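Local coordinates for 2-C-methyl-D-erythritol 4-phosphate cytidylyltransferase (Neisseria gonorrhoeae, PDB 1VGW), which probably catalyses the transfer of a cytidylyl group from CTP to 2-C-methyl-D-erythritol 4-phosphate in isoprenoid biosynthesis, at residues L52-V57 and A93-T98; Q82-T87 and I107-A112. All blocks are in the same frame, centred on the assembly; numbering follows the deposited sequence.

Contact 1. Residues L52-V57 and A93-T98; sequences LTVVVV and AKLLET
The carbonyl O of Ala93 accepts two N-H groups in the helical turn that presents Leu95 to Val54 and Leu52. It takes N of Glu97 at 2.8 Å and, weakly, N of Leu96. Thr98 N bonds to Lys94 O in the same helical pattern. The contact itself is wholly apolar and small, with 79 Å² buried. One methyl of Leu95, CD2, does the touching. It meets Val54 CG2 at 4.0 Å and Leu52 CD2 at 4.3 Å. Those two strand methyls lie beside each other, with Val54 CG2 3.9 Å from Leu52 CD2, and the three make a loose triangle. Val54 reaches in with CG2 because CG1 takes the place anti to the backbone N (chi1 -172°). The side chains of Val54 and Leu95 run alongside each other, pointing opposite ways. This is helix-on-sheet packing in the alpha/beta core of a GT-A type nucleotidyltransferase. Strand 52-56 runs parallel between strands 7-12 and 75-77, and Val54 has backbone bonds to Ala9 and Ile11. Side chains alternate along the strand. Leu52 and Val54 turn toward helix 84-98, whereas Thr53 and Val55 pack on helix 36-45. Leu95 also rests on Ile8 and Trp77, from the two neighbouring strands, so its side chain spans three strands. One residue earlier in the helix, Lys94 makes a cation-pi contact with Trp77.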
# COMPACT_ATOMS: atom_id res chain seq x y z
N LEU B 52 20.95 21.27 -3.62
CA LEU B 52 20.12 22.14 -4.41
C LEU B 52 18.76 21.44 -4.64
O LEU B 52 18.67 20.20 -4.54
CB LEU B 52 20.79 22.41 -5.77
CG LEU B 52 20.09 23.32 -6.76
CD1 LEU B 52 20.30 24.80 -6.43
CD2 LEU B 52 20.52 23.09 -8.20
N THR B 53 17.75 22.26 -4.88
CA THR B 53 16.39 21.78 -5.13
C THR B 53 15.78 22.57 -6.28
O THR B 53 15.93 23.80 -6.37
CB THR B 53 15.53 21.87 -3.87
OG1 THR B 53 16.11 21.04 -2.86
CG2 THR B 53 14.09 21.50 -4.10
N VAL B 54 15.25 21.86 -7.27
CA VAL B 54 14.62 22.49 -8.42
C VAL B 54 13.18 21.94 -8.59
O VAL B 54 12.99 20.77 -8.29
CB VAL B 54 15.38 22.22 -9.72
CG1 VAL B 54 14.84 23.03 -10.88
CG2 VAL B 54 16.89 22.55 -9.54
N VAL B 55 12.26 22.80 -8.98
CA VAL B 55 10.86 22.47 -9.21
C VAL B 55 10.53 22.91 -10.64
O VAL B 55 10.94 24.04 -10.95
CB VAL B 55 9.87 23.25 -8.31
CG1 VAL B 55 8.45 22.69 -8.56
CG2 VAL B 55 10.21 23.11 -6.84
N VAL B 56 9.99 22.04 -11.46
CA VAL B 56 9.67 22.45 -12.83
C VAL B 56 8.14 22.54 -12.99
O VAL B 56 7.43 21.55 -12.77
CB VAL B 56 10.21 21.49 -13.88
CG1 VAL B 56 9.77 21.94 -15.27
CG2 VAL B 56 11.73 21.37 -13.82
N VAL B 57 7.63 23.74 -13.26
CA VAL B 57 6.20 23.91 -13.46
C VAL B 57 5.86 24.31 -14.89
O VAL B 57 6.74 24.66 -15.68
CB VAL B 57 5.61 25.02 -12.57
CG1 VAL B 57 5.68 24.69 -11.11
CG2 VAL B 57 6.31 26.34 -12.96
N ALA B 93 17.88 17.95 -18.68
CA ALA B 93 18.66 18.58 -19.74
C ALA B 93 19.14 19.97 -19.36
O ALA B 93 20.28 20.39 -19.64
CB ALA B 93 17.88 18.68 -21.04
N LYS B 94 18.21 20.78 -18.83
CA LYS B 94 18.56 22.13 -18.42
C LYS B 94 19.55 22.11 -17.27
O LYS B 94 20.49 22.92 -17.31
CB LYS B 94 17.29 22.94 -18.14
CG LYS B 94 17.49 24.37 -17.75
CD LYS B 94 16.31 25.29 -18.06
CE LYS B 94 16.41 26.52 -17.15
NZ LYS B 94 15.67 27.70 -17.66
N LEU B 95 19.51 21.17 -16.33
CA LEU B 95 20.52 21.15 -15.25
C LEU B 95 21.95 20.97 -15.81
O LEU B 95 22.94 21.45 -15.23
CB LEU B 95 20.20 20.08 -14.22
CG LEU B 95 19.22 20.35 -13.10
CD1 LEU B 95 18.70 19.06 -12.45
CD2 LEU B 95 19.82 21.20 -11.98
N LEU B 96 22.10 20.17 -16.86
CA LEU B 96 23.37 19.90 -17.50
C LEU B 96 23.77 21.09 -18.39
O LEU B 96 24.80 21.71 -18.22
CB LEU B 96 23.28 18.68 -18.37
CG LEU B 96 23.65 17.29 -17.98
CD1 LEU B 96 24.51 17.10 -16.77
CD2 LEU B 96 22.48 16.34 -18.01
N GLU B 97 22.87 21.51 -19.28
CA GLU B 97 23.15 22.61 -20.21
C GLU B 97 23.57 23.84 -19.42
O GLU B 97 24.45 24.62 -19.82
CB GLU B 97 21.93 22.92 -21.06
CG GLU B 97 22.13 23.74 -22.30
CD GLU B 97 22.81 25.07 -22.13
OE1 GLU B 97 23.88 25.30 -22.76
OE2 GLU B 97 22.32 25.91 -21.34
N THR B 98 22.92 24.03 -18.29
CA THR B 98 23.19 25.16 -17.42
C THR B 98 24.51 25.09 -16.71
O THR B 98 25.06 26.15 -16.35
CB THR B 98 21.99 25.29 -16.44
OG1 THR B 98 21.16 26.37 -16.96
CG2 THR B 98 22.32 25.50 -15.03

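Contact 2. Residues Q82-T87 and I107-A112; sequences QTRAET and ILVHDA
Arg84 NH1 and Asp111 OD2 form a salt bridge at 3.0 Å. It joins the first turn of helix 84-98 to the loop just after strand 106-109, at the C-terminal end of parallel strands in the alpha/beta nucleotidyltransferase core. The N-H points poorly at the oxygen, with an angle of 129°, and the hydrogen bond within the pair is weak. Guanidinium and carboxylate are turned steeply against each other, their planes 74° apart. Arg84 gets across with an extended chain, CG anti to the backbone N (chi1 -155°), and it meets the Asp111 side chain nearly perpendicularly. NH1 has a second partner, a water at 3.0 Å. That water donates in turn to Val109 O at 2.9 Å, so it bridges the arginine to the last residue of the strand. NH2 is taken by a salt bridge to Glu192. The other oxygen of Asp111, OD1, pairs with Arg114 NE, and the backbone N of Asp111 bonds to Thr168 OG1. Asp111 thus lies between two arginines, which should fix the rotation of its carboxylate. It also touches Lys214, predicted to position 2-C-methyl-D-erythritol 4-phosphate for nucleophilic attack. His110 points away from Arg84, and its NE2 bonds to Arg114 O. Thr83 is the N-cap of the helix: its OG1 accepts a weak bond from Glu86 N at 3.3 Å. Val109 CG1 comes within 4.2 Å of Arg84 NH1, a van der Waals contact with the charged group.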
# COMPACT_ATOMS: atom_id res chain seq x y z
N GLN B 82 4.27 18.48 -21.66
CA GLN B 82 2.86 18.14 -21.80
C GLN B 82 2.55 16.91 -20.97
O GLN B 82 1.38 16.55 -20.80
CB GLN B 82 2.45 17.99 -23.26
CG GLN B 82 2.44 19.31 -24.02
CD GLN B 82 2.45 19.17 -25.51
OE1 GLN B 82 2.00 20.07 -26.25
NE2 GLN B 82 2.97 18.07 -26.03
N THR B 83 3.60 16.21 -20.51
CA THR B 83 3.50 15.07 -19.64
C THR B 83 4.65 15.06 -18.61
O THR B 83 5.66 15.72 -18.81
CB THR B 83 3.53 13.71 -20.35
OG1 THR B 83 4.84 13.53 -20.91
CG2 THR B 83 2.44 13.54 -21.38
N ARG B 84 4.51 14.27 -17.55
CA ARG B 84 5.54 14.14 -16.53
C ARG B 84 6.87 13.71 -17.18
O ARG B 84 7.91 14.33 -16.92
CB ARG B 84 5.14 13.14 -15.46
CG ARG B 84 5.78 13.30 -14.08
CD ARG B 84 5.55 12.12 -13.19
NE ARG B 84 6.31 12.08 -11.94
CZ ARG B 84 7.53 11.62 -11.74
NH1 ARG B 84 8.11 11.62 -10.53
NH2 ARG B 84 8.26 11.17 -12.75
N ALA B 85 6.81 12.77 -18.12
CA ALA B 85 8.02 12.28 -18.77
C ALA B 85 8.76 13.40 -19.48
O ALA B 85 9.99 13.58 -19.34
CB ALA B 85 7.73 11.12 -19.67
N GLU B 86 8.02 14.25 -20.18
CA GLU B 86 8.61 15.38 -20.87
C GLU B 86 9.16 16.44 -19.94
O GLU B 86 10.17 17.09 -20.26
CB GLU B 86 7.63 15.98 -21.88
CG GLU B 86 8.41 16.66 -23.02
CD GLU B 86 7.59 17.57 -23.90
OE1 GLU B 86 6.37 17.36 -24.07
OE2 GLU B 86 8.20 18.53 -24.44
N THR B 87 8.52 16.69 -18.79
CA THR B 87 9.04 17.70 -17.86
C THR B 87 10.27 17.20 -17.15
O THR B 87 11.27 17.93 -17.01
CB THR B 87 8.01 18.36 -16.96
OG1 THR B 87 8.27 18.27 -15.56
CG2 THR B 87 6.58 17.97 -17.24
N ILE B 107 20.88 13.04 -9.37
CA ILE B 107 19.57 13.77 -9.53
C ILE B 107 18.48 12.95 -8.81
O ILE B 107 18.37 11.74 -9.16
CB ILE B 107 19.18 13.83 -10.98
CG1 ILE B 107 20.25 14.43 -11.90
CG2 ILE B 107 17.82 14.51 -11.22
CD1 ILE B 107 20.62 15.87 -11.62
N LEU B 108 17.89 13.43 -7.73
CA LEU B 108 16.83 12.66 -7.02
C LEU B 108 15.44 13.10 -7.51
O LEU B 108 15.04 14.24 -7.19
CB LEU B 108 16.93 12.87 -5.52
CG LEU B 108 18.04 12.18 -4.75
CD1 LEU B 108 19.41 12.90 -4.98
CD2 LEU B 108 17.76 12.21 -3.26
N VAL B 109 14.76 12.34 -8.35
CA VAL B 109 13.46 12.68 -8.94
C VAL B 109 12.31 12.31 -8.00
O VAL B 109 12.07 11.17 -7.68
CB VAL B 109 13.25 12.09 -10.33
CG1 VAL B 109 12.08 12.73 -11.12
CG2 VAL B 109 14.49 12.26 -11.24
N HIS B 110 11.62 13.33 -7.45
CA HIS B 110 10.56 13.08 -6.46
C HIS B 110 9.18 13.60 -6.85
O HIS B 110 9.11 14.71 -7.36
CB HIS B 110 10.92 13.75 -5.13
CG HIS B 110 10.09 13.32 -3.97
ND1 HIS B 110 10.10 12.04 -3.48
CD2 HIS B 110 9.22 14.01 -3.19
CE1 HIS B 110 9.25 11.95 -2.43
NE2 HIS B 110 8.73 13.14 -2.25
N ASP B 111 8.14 12.82 -6.59
CA ASP B 111 6.74 13.27 -6.89
C ASP B 111 6.33 14.48 -6.03
O ASP B 111 6.55 14.47 -4.82
CB ASP B 111 5.80 12.13 -6.50
CG ASP B 111 5.77 10.95 -7.43
OD1 ASP B 111 5.66 9.82 -6.91
OD2 ASP B 111 5.87 11.11 -8.65
N ALA B 112 5.75 15.51 -6.59
CA ALA B 112 5.23 16.68 -5.90
C ALA B 112 4.16 16.36 -4.85
O ALA B 112 3.96 17.11 -3.88
CB ALA B 112 4.54 17.61 -6.93
O HOH W 1 10.44 9.87 -9.67

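Both contacts use helix 84-98 and the same mixed sheet, and their centres lie 11 Å apart. Contact 2 involves the first turn of the helix, contact 1 its last turns. The segments alternate along the chain: 52-57, 82-87, 93-98, 107-112. Helix 84-98 follows strand 75-77 and leads to strand 106-109. It packs across the sheet from strand 52-56 to strand 106-109, with strand 7-12 between them. The contacts also meet directly, with Leu95 CD1 3.8 Å from Ile107 CD1 and Val56 CG1 4.0 Å from Thr87 OG1. Contact 1 is plain packing away from the annotated sites. Contact 2 lies beside Lys214, so the start of the helix is near the probable substrate site.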